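Carnitinyl-CoA dehydratase (Mycobacterium avium, PDB 3R0O) probably catalyses the reversible dehydration of carnitinyl-coenzyme A to crotonobetainyl-coenzyme A, as a lyase of the enoyl-CoA hydratase/isomerase (crotonase) family. Local coordinates at residues A[72-77]-A[96-101]; A[108-113]-A[219-224]; A[158-161]-A[167-170]. All coordinates share one frame; numbering follows the deposited sequence.

Contact 1 (A[72-77]-A[96-101]); sequences SFCAGA and WGFAGY
Phe98 meets the loop at Cys74, Gly76 and Ala77 with the rim of its ring and not with a face. Its outer corner, CE1 and CZ, rests against the backbone of the other loop. Phe98 CE1 lies 3.8 Å from Ala77 CA, and Phe98 CZ lies 3.8 Å from Gly76 C. Gly76 O sits in the ring plane, 4.0 Å from Phe98 CZ, so the ring's C-H edge faces a carbonyl oxygen, an arrangement that is probably mildly favourable electrostatically. The ring reaches this position because CG is anti to the backbone N (chi1 177°), which directs the ring toward 72-77. One of its faces has Ala99 CB about 4.2 Å above the plane, displaced toward the rim.

Ala77 adds its methyl alongside the same edge, with CB 4.0 Å from Phe98 CE1. Cys74 gives a looser apolar contact, its SG 4.5 Å from Phe98 CZ. That sulfur also accepts a weak hydrogen bond from Gly76 N at 3.5 Å, within the same loop. Gly76 takes its place in the loop with a positive phi (114°).

The sequence of 72-77 matches the crotonase loop that carries one N-H of the oxyanion hole, consistent with a position beside the acyl-CoA thioester; Phe98 packs against that loop. Leu125 of helix 121-128 touches both Phe98 and Cys74, as does Val39, while Ala153 also meets the phenyl ring. The two loops lie on either side of helix 79-83 in the sequence, the first following strand 62-67 and the second leading on toward strand 110-114.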
ATOM      1  N   SER A  72     -20.993  20.546  -6.209  1.00 25.21           N
ATOM      2  CA  SER A  72     -20.201  19.637  -7.011  1.00 24.71           C
ATOM      3  C   SER A  72     -18.778  20.141  -7.229  1.00 23.50           C
ATOM      4  O   SER A  72     -18.573  21.269  -7.717  1.00 23.43           O
ATOM      5  CB  SER A  72     -20.904  19.402  -8.359  1.00 25.13           C
ATOM      6  OG  SER A  72     -20.038  18.746  -9.266  1.00 26.15           O
ATOM      7  N   PHE A  73     -17.809  19.305  -6.849  1.00 22.04           N
ATOM      8  CA  PHE A  73     -16.387  19.523  -7.141  1.00 20.81           C
ATOM      9  C   PHE A  73     -16.160  19.345  -8.635  1.00 20.50           C
ATOM     10  O   PHE A  73     -15.670  20.247  -9.306  1.00 21.05           O
ATOM     11  CB  PHE A  73     -15.520  18.535  -6.326  1.00 20.72           C
ATOM     12  CG  PHE A  73     -14.049  18.481  -6.736  1.00 18.56           C
ATOM     13  CD1 PHE A  73     -13.216  19.590  -6.582  1.00 18.12           C
ATOM     14  CD2 PHE A  73     -13.493  17.304  -7.204  1.00 17.03           C
ATOM     15  CE1 PHE A  73     -11.860  19.539  -6.927  1.00 17.09           C
ATOM     16  CE2 PHE A  73     -12.133  17.235  -7.576  1.00 16.54           C
ATOM     17  CZ  PHE A  73     -11.312  18.353  -7.425  1.00 17.43           C
ATOM     18  N   CYS A  74     -16.537  18.184  -9.153  1.00 19.82           N
ATOM     19  CA  CYS A  74     -16.422  17.877 -10.565  1.00 19.87           C
ATOM     20  C   CYS A  74     -17.258  16.637 -10.820  1.00 20.07           C
ATOM     21  O   CYS A  74     -17.043  15.597 -10.203  1.00 20.18           O
ATOM     22  CB  CYS A  74     -14.965  17.625 -10.979  1.00 19.02           C
ATOM     23  SG  CYS A  74     -14.812  17.119 -12.728  1.00 17.85           S
ATOM     24  N   ALA A  75     -18.217  16.769 -11.724  1.00 21.57           N
ATOM     25  CA  ALA A  75     -19.184  15.717 -12.015  1.00 22.89           C
ATOM     26  C   ALA A  75     -18.606  14.692 -12.983  1.00 23.51           C
ATOM     27  O   ALA A  75     -19.193  13.630 -13.186  1.00 25.37           O
ATOM     28  CB  ALA A  75     -20.461  16.323 -12.592  1.00 23.96           C
ATOM     29  N   GLY A  76     -17.438  14.987 -13.543  1.00 22.53           N
ATOM     30  CA  GLY A  76     -16.786  14.085 -14.499  1.00 21.86           C
ATOM     31  C   GLY A  76     -16.737  14.724 -15.877  1.00 22.02           C
ATOM     32  O   GLY A  76     -16.732  15.955 -16.007  1.00 20.65           O
ATOM     33  N   ALA A  77     -16.681  13.884 -16.903  1.00 22.69           N
ATOM     34  CA  ALA A  77     -16.621  14.346 -18.285  1.00 23.89           C
ATOM     35  C   ALA A  77     -17.985  14.934 -18.657  1.00 25.26           C
ATOM     36  O   ALA A  77     -19.000  14.425 -18.207  1.00 25.77           O
ATOM     37  CB  ALA A  77     -16.255  13.178 -19.196  1.00 23.86           C
ATOM     38  N   TRP A  96      -1.678  14.933 -21.582  1.00 19.45           N
ATOM     39  CA  TRP A  96      -2.014  15.326 -20.209  1.00 18.45           C
ATOM     40  C   TRP A  96      -3.276  14.635 -19.710  1.00 18.40           C
ATOM     41  O   TRP A  96      -3.548  14.626 -18.512  1.00 18.55           O
ATOM     42  CB  TRP A  96      -2.133  16.864 -20.056  1.00 18.29           C
ATOM     43  CG  TRP A  96      -0.810  17.588 -20.244  1.00 18.85           C
ATOM     44  CD1 TRP A  96       0.448  17.031 -20.175  1.00 16.32           C
ATOM     45  CD2 TRP A  96      -0.611  18.982 -20.548  1.00 17.74           C
ATOM     46  NE1 TRP A  96       1.398  17.980 -20.431  1.00 17.04           N
ATOM     47  CE2 TRP A  96       0.789  19.186 -20.656  1.00 19.22           C
ATOM     48  CE3 TRP A  96      -1.474  20.067 -20.741  1.00 19.30           C
ATOM     49  CZ2 TRP A  96       1.351  20.439 -20.940  1.00 17.70           C
ATOM     50  CZ3 TRP A  96      -0.921  21.322 -21.031  1.00 19.74           C
ATOM     51  CH2 TRP A  96       0.481  21.497 -21.123  1.00 20.32           C
ATOM     52  N   GLY A  97      -4.059  14.068 -20.627  1.00 18.73           N
ATOM     53  CA  GLY A  97      -5.271  13.319 -20.277  1.00 17.67           C
ATOM     54  C   GLY A  97      -6.407  14.216 -19.804  1.00 18.36           C
ATOM     55  O   GLY A  97      -6.422  15.431 -20.059  1.00 17.82           O
ATOM     56  N   PHE A  98      -7.335  13.604 -19.078  1.00 17.53           N
ATOM     57  CA  PHE A  98      -8.560  14.235 -18.601  1.00 17.40           C
ATOM     58  C   PHE A  98      -8.313  15.549 -17.832  1.00 17.37           C
ATOM     59  O   PHE A  98      -7.408  15.636 -17.001  1.00 16.21           O
ATOM     60  CB  PHE A  98      -9.336  13.220 -17.744  1.00 17.10           C
ATOM     61  CG  PHE A  98     -10.592  13.758 -17.136  1.00 17.32           C
ATOM     62  CD1 PHE A  98     -11.747  13.916 -17.911  1.00 16.19           C
ATOM     63  CD2 PHE A  98     -10.636  14.085 -15.794  1.00 15.36           C
ATOM     64  CE1 PHE A  98     -12.901  14.420 -17.353  1.00 16.74           C
ATOM     65  CE2 PHE A  98     -11.806  14.582 -15.235  1.00 18.18           C
ATOM     66  CZ  PHE A  98     -12.935  14.750 -16.025  1.00 17.46           C
ATOM     67  N   ALA A  99      -9.140  16.552 -18.151  1.00 16.66           N
ATOM     68  CA  ALA A  99      -9.022  17.950 -17.676  1.00 15.40           C
ATOM     69  C   ALA A  99      -7.642  18.606 -17.819  1.00 15.17           C
ATOM     70  O   ALA A  99      -7.403  19.661 -17.210  1.00 14.53           O
ATOM     71  CB  ALA A  99      -9.570  18.109 -16.241  1.00 14.64           C
ATOM     72  N   GLY A 100      -6.758  18.007 -18.637  1.00 14.91           N
ATOM     73  CA  GLY A 100      -5.376  18.482 -18.789  1.00 14.14           C
ATOM     74  C   GLY A 100      -4.610  18.335 -17.479  1.00 14.91           C
ATOM     75  O   GLY A 100      -3.595  19.012 -17.248  1.00 13.58           O
ATOM     76  N   TYR A 101      -5.085  17.412 -16.645  1.00 14.08           N
ATOM     77  CA  TYR A 101      -4.681  17.350 -15.235  1.00 14.45           C
ATOM     78  C   TYR A 101      -4.128  15.979 -14.829  1.00 13.81           C
ATOM     79  O   TYR A 101      -3.115  15.912 -14.175  1.00 14.89           O
ATOM     80  CB  TYR A 101      -5.889  17.708 -14.344  1.00 14.48           C
ATOM     81  CG  TYR A 101      -5.553  17.911 -12.870  1.00 15.29           C
ATOM     82  CD1 TYR A 101      -5.169  19.155 -12.401  1.00 14.76           C
ATOM     83  CD2 TYR A 101      -5.613  16.858 -11.963  1.00 14.64           C
ATOM     84  CE1 TYR A 101      -4.853  19.371 -11.061  1.00 16.72           C
ATOM     85  CE2 TYR A 101      -5.286  17.061 -10.597  1.00 15.84           C
ATOM     86  CZ  TYR A 101      -4.914  18.328 -10.171  1.00 15.68           C
ATOM     87  OH  TYR A 101      -4.599  18.557  -8.870  1.00 16.65           O
TER

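Contact 2 (A[108-113]-A[219-224]); sequences KPTIAA and ASKRVA. With EDO (1,2-ethanediol), chain D.
The carbonyl group of Lys108 is approached from above its plane by Lys221. The ammonium nitrogen NZ donates to Lys108 O at 2.9 Å, 44° out of the plane and with a C=O...N angle of 134°, so the bond does not follow a lone pair. The other flat group, the guanidinium of Arg222, has Ala219 CA over one face, 3.6 Å above its plane and toward the rim; its NH1 forms a salt bridge with Asp107, and its NE another with Glu245 of the second subunit.

Lys221 spans the gap from the helix fully stretched, CG anti to the backbone N (chi1 179°) and every later torsion likewise extended. Its buried ammonium is held by a salt bridge to Asp130 and a further hydrogen bond to Ile106 O, and it makes a cation-pi contact with Phe105. Asp130 OD2 also accepts Thr110 N, so one carboxylate oxygen serves both strand and helix. Thr110 OG1 shares a 2.7 Å hydrogen bond with O2 of a 1,2-ethanediol, probably from the crystallisation liquor, which is also hydrogen-bonded to His104 O.

The buried lysine thus ties helix 214-225, in the C-terminal helical region, to the loop residue Lys108, just ahead of strand 110-114 in the parallel part of the central sheet, within the spiral beta-beta-alpha core of the crotonase fold.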
ATOM      1  N   LYS A 108       5.411  21.219  -8.347  1.00 15.98           N
ATOM      2  CA  LYS A 108       4.710  21.925  -7.276  1.00 16.06           C
ATOM      3  C   LYS A 108       3.626  21.031  -6.656  1.00 15.69           C
ATOM      4  O   LYS A 108       2.937  20.306  -7.367  1.00 14.79           O
ATOM      5  CB  LYS A 108       4.087  23.222  -7.822  1.00 16.89           C
ATOM      6  CG  LYS A 108       4.975  24.010  -8.804  1.00 17.70           C
ATOM      7  CD  LYS A 108       6.337  24.392  -8.188  1.00 17.04           C
ATOM      8  CE  LYS A 108       7.316  24.900  -9.288  1.00 17.46           C
ATOM      9  NZ  LYS A 108       7.007  26.290  -9.674  1.00 18.01           N
ATOM     10  N   PRO A 109       3.498  21.043  -5.315  1.00 15.79           N
ATOM     11  CA  PRO A 109       2.447  20.223  -4.684  1.00 14.95           C
ATOM     12  C   PRO A 109       1.048  20.687  -5.071  1.00 14.63           C
ATOM     13  O   PRO A 109       0.793  21.893  -5.214  1.00 14.03           O
ATOM     14  CB  PRO A 109       2.674  20.450  -3.182  1.00 14.60           C
ATOM     15  CG  PRO A 109       4.042  20.776  -3.070  1.00 16.27           C
ATOM     16  CD  PRO A 109       4.384  21.633  -4.297  1.00 16.11           C
ATOM     17  N   THR A 110       0.161  19.730  -5.287  1.00 13.95           N
ATOM     18  CA  THR A 110      -1.188  20.057  -5.708  1.00 12.77           C
ATOM     19  C   THR A 110      -2.139  19.583  -4.625  1.00 12.91           C
ATOM     20  O   THR A 110      -1.965  18.499  -4.065  1.00 12.32           O
ATOM     21  CB  THR A 110      -1.542  19.379  -7.029  1.00 13.39           C
ATOM     22  OG1 THR A 110      -1.302  17.966  -6.913  1.00 13.29           O
ATOM     23  CG2 THR A 110      -0.685  19.958  -8.210  1.00 10.09           C
ATOM     24  N   ILE A 111      -3.140  20.401  -4.336  1.00 13.20           N
ATOM     25  CA  ILE A 111      -4.127  20.085  -3.312  1.00 14.06           C
ATOM     26  C   ILE A 111      -5.509  20.152  -3.942  1.00 14.72           C
ATOM     27  O   ILE A 111      -5.901  21.214  -4.446  1.00 15.24           O
ATOM     28  CB  ILE A 111      -4.054  21.099  -2.146  1.00 14.02           C
ATOM     29  CG1 ILE A 111      -2.687  21.019  -1.446  1.00 15.88           C
ATOM     30  CG2 ILE A 111      -5.181  20.846  -1.102  1.00 14.72           C
ATOM     31  CD1 ILE A 111      -2.392  22.264  -0.569  1.00 17.01           C
ATOM     32  N   ALA A 112      -6.250  19.042  -3.947  1.00 14.24           N
ATOM     33  CA  ALA A 112      -7.646  19.134  -4.395  1.00 14.00           C
ATOM     34  C   ALA A 112      -8.515  19.599  -3.222  1.00 15.18           C
ATOM     35  O   ALA A 112      -8.550  18.963  -2.156  1.00 15.06           O
ATOM     36  CB  ALA A 112      -8.152  17.787  -4.967  1.00 13.82           C
ATOM     37  N   ALA A 113      -9.213  20.720  -3.425  1.00 15.86           N
ATOM     38  CA  ALA A 113     -10.127  21.247  -2.435  1.00 15.85           C
ATOM     39  C   ALA A 113     -11.516  20.842  -2.899  1.00 16.00           C
ATOM     40  O   ALA A 113     -12.132  21.518  -3.737  1.00 15.64           O
ATOM     41  CB  ALA A 113      -9.977  22.766  -2.337  1.00 16.58           C
ATOM     42  N   ALA A 219      11.767  18.412  -4.716  1.00 14.95           N
ATOM     43  CA  ALA A 219      12.634  17.227  -4.816  1.00 14.32           C
ATOM     44  C   ALA A 219      12.006  16.060  -4.091  1.00 13.87           C
ATOM     45  O   ALA A 219      12.001  14.934  -4.600  1.00 13.86           O
ATOM     46  CB  ALA A 219      14.044  17.519  -4.251  1.00 14.66           C
ATOM     47  N   SER A 220      11.440  16.329  -2.911  1.00 13.85           N
ATOM     48  CA  SER A 220      10.743  15.305  -2.146  1.00 13.71           C
ATOM     49  C   SER A 220       9.558  14.757  -2.938  1.00 13.55           C
ATOM     50  O   SER A 220       9.344  13.532  -2.974  1.00 13.20           O
ATOM     51  CB  SER A 220      10.328  15.800  -0.739  1.00 13.45           C
ATOM     52  OG  SER A 220      11.483  16.147   0.045  1.00 16.58           O
ATOM     53  N   LYS A 221       8.804  15.648  -3.593  1.00 14.06           N
ATOM     54  CA  LYS A 221       7.681  15.194  -4.431  1.00 13.79           C
ATOM     55  C   LYS A 221       8.146  14.238  -5.536  1.00 14.20           C
ATOM     56  O   LYS A 221       7.524  13.176  -5.734  1.00 14.98           O
ATOM     57  CB  LYS A 221       6.879  16.359  -5.014  1.00 13.67           C
ATOM     58  CG  LYS A 221       5.744  15.901  -5.889  1.00 14.97           C
ATOM     59  CD  LYS A 221       4.920  17.040  -6.434  1.00 14.99           C
ATOM     60  CE  LYS A 221       3.902  16.469  -7.439  1.00 15.01           C
ATOM     61  NZ  LYS A 221       2.866  17.482  -7.884  1.00 12.02           N
ATOM     62  N   ARG A 222       9.232  14.579  -6.237  1.00 14.24           N
ATOM     63  CA  ARG A 222       9.754  13.681  -7.296  1.00 14.08           C
ATOM     64  C   ARG A 222      10.226  12.338  -6.741  1.00 14.15           C
ATOM     65  O   ARG A 222       9.924  11.304  -7.333  1.00 14.17           O
ATOM     66  CB  ARG A 222      10.865  14.327  -8.138  1.00 13.73           C
ATOM     67  CG  ARG A 222      10.404  15.577  -8.920  1.00 14.10           C
ATOM     68  CD  ARG A 222      11.452  16.137  -9.866  1.00 12.22           C
ATOM     69  NE  ARG A 222      12.567  16.701  -9.122  1.00 14.70           N
ATOM     70  CZ  ARG A 222      12.657  17.966  -8.704  1.00 14.49           C
ATOM     71  NH1 ARG A 222      11.677  18.829  -8.937  1.00 13.58           N
ATOM     72  NH2 ARG A 222      13.742  18.363  -8.044  1.00 15.61           N
ATOM     73  N   VAL A 223      10.954  12.353  -5.617  1.00 14.16           N
ATOM     74  CA  VAL A 223      11.410  11.108  -4.979  1.00 14.34           C
ATOM     75  C   VAL A 223      10.238  10.230  -4.568  1.00 14.54           C
ATOM     76  O   VAL A 223      10.261   9.012  -4.799  1.00 14.41           O
ATOM     77  CB  VAL A 223      12.322  11.343  -3.770  1.00 14.82           C
ATOM     78  CG1 VAL A 223      12.630   9.991  -3.053  1.00 14.54           C
ATOM     79  CG2 VAL A 223      13.652  11.995  -4.213  1.00 15.07           C
ATOM     80  N   ALA A 224       9.206  10.861  -3.998  1.00 14.84           N
ATOM     81  CA  ALA A 224       8.050  10.149  -3.468  1.00 15.60           C
ATOM     82  C   ALA A 224       7.289   9.425  -4.571  1.00 16.16           C
ATOM     83  O   ALA A 224       6.825   8.292  -4.387  1.00 17.05           O
ATOM     84  CB  ALA A 224       7.130  11.100  -2.726  1.00 13.70           C
TER
HETATM   85  C1  EDO D 270      -1.629  17.477 -11.569  1.00 24.28           C
HETATM   86  O1  EDO D 270      -0.285  17.964 -11.508  1.00 18.79           O
HETATM   87  C2  EDO D 270      -1.831  16.358 -10.556  1.00 25.51           C
HETATM   88  O2  EDO D 270      -1.148  16.690  -9.334  1.00 30.18           O

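Contact 3 (A[158-161]-A[167-170]); sequences RIVE and VALE
The backbones of 158-161 and 167-170 come closest at Val160 and Ala168, whose CA atoms are 5.0 Å apart. Near the end of its helix, 158-161 carries an i to i-3 (3-10-type) hydrogen bond, Glu161 N to Arg158 O, of 3.0 Å. Across the contact the main chain itself forms part of the surface: the methyl CB of Ala168 rests on Ile159 O at 3.5 Å and on Val160 CA at 3.6 Å.

Helices 155-162 and 165-174 are consecutive and joined by a two-residue link, part of the crotonase-family domain, and the small Ala168 lies at the closest approach of the two backbones. Leu163, in the link, also touches Ala168.

On the Val160 side the methyl CG1, set beside the backbone N (chi1 -63°) and so anti to the carbonyl carbon, comes alongside and stops 3.9 Å from Ala168 CB. Ile159, the preceding residue of the same helix, approaches with CG1, 4.3 Å from Ala168 CB, and also reaches Leu127 of helix 121-128. The helix pair lies at a subunit boundary: Val160 packs on Ala224 and Leu169 on Tyr225, both of the third subunit, and Glu170 OE1 is hydrogen-bonded to Asn190 of the third subunit.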
ATOM      1  N   ARG A 158      -5.069   3.854  -9.726  1.00 14.63           N
ATOM      2  CA  ARG A 158      -4.648   4.714  -8.614  1.00 14.19           C
ATOM      3  C   ARG A 158      -5.421   4.434  -7.331  1.00 14.15           C
ATOM      4  O   ARG A 158      -4.826   4.436  -6.262  1.00 14.09           O
ATOM      5  CB  ARG A 158      -4.672   6.202  -8.982  1.00 14.27           C
ATOM      6  CG  ARG A 158      -3.571   6.571 -10.018  1.00 15.33           C
ATOM      7  CD  ARG A 158      -3.649   8.039 -10.471  1.00 13.36           C
ATOM      8  NE  ARG A 158      -2.445   8.421 -11.218  1.00 13.81           N
ATOM      9  CZ  ARG A 158      -2.337   9.528 -11.954  1.00 13.39           C
ATOM     10  NH1 ARG A 158      -3.387  10.328 -12.095  1.00 11.07           N
ATOM     11  NH2 ARG A 158      -1.198   9.808 -12.572  1.00 10.09           N
ATOM     12  N   ILE A 159      -6.725   4.170  -7.427  1.00 13.77           N
ATOM     13  CA  ILE A 159      -7.488   3.836  -6.221  1.00 13.42           C
ATOM     14  C   ILE A 159      -6.909   2.633  -5.454  1.00 13.35           C
ATOM     15  O   ILE A 159      -6.875   2.684  -4.233  1.00 13.17           O
ATOM     16  CB  ILE A 159      -9.028   3.681  -6.472  1.00 13.90           C
ATOM     17  CG1 ILE A 159      -9.820   3.775  -5.154  1.00 14.06           C
ATOM     18  CG2 ILE A 159      -9.362   2.365  -7.181  1.00 12.58           C
ATOM     19  CD1 ILE A 159      -9.871   5.129  -4.523  1.00 13.42           C
ATOM     20  N   VAL A 160      -6.418   1.594  -6.150  1.00 13.26           N
ATOM     21  CA  VAL A 160      -5.868   0.404  -5.475  1.00 13.91           C
ATOM     22  C   VAL A 160      -4.572   0.719  -4.713  1.00 15.10           C
ATOM     23  O   VAL A 160      -4.152  -0.036  -3.843  1.00 14.48           O
ATOM     24  CB  VAL A 160      -5.708  -0.851  -6.412  1.00 15.24           C
ATOM     25  CG1 VAL A 160      -7.061  -1.340  -6.939  1.00 14.10           C
ATOM     26  CG2 VAL A 160      -4.803  -0.582  -7.592  1.00 16.34           C
ATOM     27  N   GLU A 161      -3.966   1.860  -5.036  1.00 15.10           N
ATOM     28  CA  GLU A 161      -2.765   2.280  -4.366  1.00 16.70           C
ATOM     29  C   GLU A 161      -3.057   3.197  -3.197  1.00 16.42           C
ATOM     30  O   GLU A 161      -2.215   3.337  -2.314  1.00 17.62           O
ATOM     31  CB  GLU A 161      -1.877   3.049  -5.338  1.00 17.18           C
ATOM     32  CG  GLU A 161      -1.316   2.194  -6.442  1.00 20.31           C
ATOM     33  CD  GLU A 161      -0.323   2.960  -7.274  1.00 25.63           C
ATOM     34  OE1 GLU A 161      -0.624   4.136  -7.591  1.00 27.45           O
ATOM     35  OE2 GLU A 161       0.737   2.378  -7.624  1.00 26.27           O
ATOM     36  N   VAL A 167     -10.630  -2.861  -0.039  1.00 14.94           N
ATOM     37  CA  VAL A 167     -11.587  -1.741   0.031  1.00 14.10           C
ATOM     38  C   VAL A 167     -11.624  -1.046  -1.346  1.00 14.21           C
ATOM     39  O   VAL A 167     -12.693  -0.723  -1.862  1.00 14.82           O
ATOM     40  CB  VAL A 167     -11.198  -0.727   1.176  1.00 13.63           C
ATOM     41  CG1 VAL A 167     -12.097   0.485   1.177  1.00 13.42           C
ATOM     42  CG2 VAL A 167     -11.191  -1.398   2.573  1.00 13.39           C
ATOM     43  N   ALA A 168     -10.451  -0.833  -1.948  1.00 14.22           N
ATOM     44  CA  ALA A 168     -10.361  -0.282  -3.289  1.00 14.22           C
ATOM     45  C   ALA A 168     -11.126  -1.136  -4.321  1.00 14.76           C
ATOM     46  O   ALA A 168     -11.850  -0.601  -5.186  1.00 15.05           O
ATOM     47  CB  ALA A 168      -8.895  -0.111  -3.688  1.00 13.85           C
ATOM     48  N   LEU A 169     -10.979  -2.455  -4.236  1.00 15.47           N
ATOM     49  CA  LEU A 169     -11.599  -3.337  -5.204  1.00 15.81           C
ATOM     50  C   LEU A 169     -13.114  -3.298  -5.034  1.00 15.98           C
ATOM     51  O   LEU A 169     -13.837  -3.300  -6.028  1.00 15.49           O
ATOM     52  CB  LEU A 169     -11.065  -4.768  -5.080  1.00 16.62           C
ATOM     53  CG  LEU A 169      -9.707  -4.924  -5.771  1.00 19.89           C
ATOM     54  CD1 LEU A 169      -8.983  -6.101  -5.230  1.00 21.71           C
ATOM     55  CD2 LEU A 169      -9.865  -4.999  -7.327  1.00 21.96           C
ATOM     56  N   GLU A 170     -13.596  -3.237  -3.786  1.00 15.22           N
ATOM     57  CA  GLU A 170     -15.036  -3.087  -3.569  1.00 15.64           C
ATOM     58  C   GLU A 170     -15.577  -1.818  -4.262  1.00 15.26           C
ATOM     59  O   GLU A 170     -16.611  -1.838  -4.954  1.00 14.80           O
ATOM     60  CB  GLU A 170     -15.344  -3.066  -2.073  1.00 15.83           C
ATOM     61  CG  GLU A 170     -16.817  -2.899  -1.778  1.00 17.54           C
ATOM     62  CD  GLU A 170     -17.128  -2.888  -0.273  1.00 18.85           C
ATOM     63  OE1 GLU A 170     -16.340  -3.421   0.556  1.00 16.92           O
ATOM     64  OE2 GLU A 170     -18.200  -2.362   0.057  1.00 20.39           O
TER

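How the contacts relate
Contacts 1 and 2, with centres 19 Å apart, touch directly: Phe73 CD1 lies 3.6 Å from Ala113 O, and Tyr101 OH lies 3.7 Å from Thr110 CB. The ethanediol bound by Thr110 lies beside the same tyrosine, its C2 3.5 Å from Tyr101 CE2. Of the three contacts, contact 1 bears the loop expected to border the acyl-CoA site. Contact 3 stands apart within the chain, its nearest atoms about 6 Å from contact 1 and about 9 Å from contact 2, although its segments fall within the loop that contact 2 closes. In the assembly, contact 3 of one subunit nevertheless lies against the helix segment 219-224 of contact 2 in another.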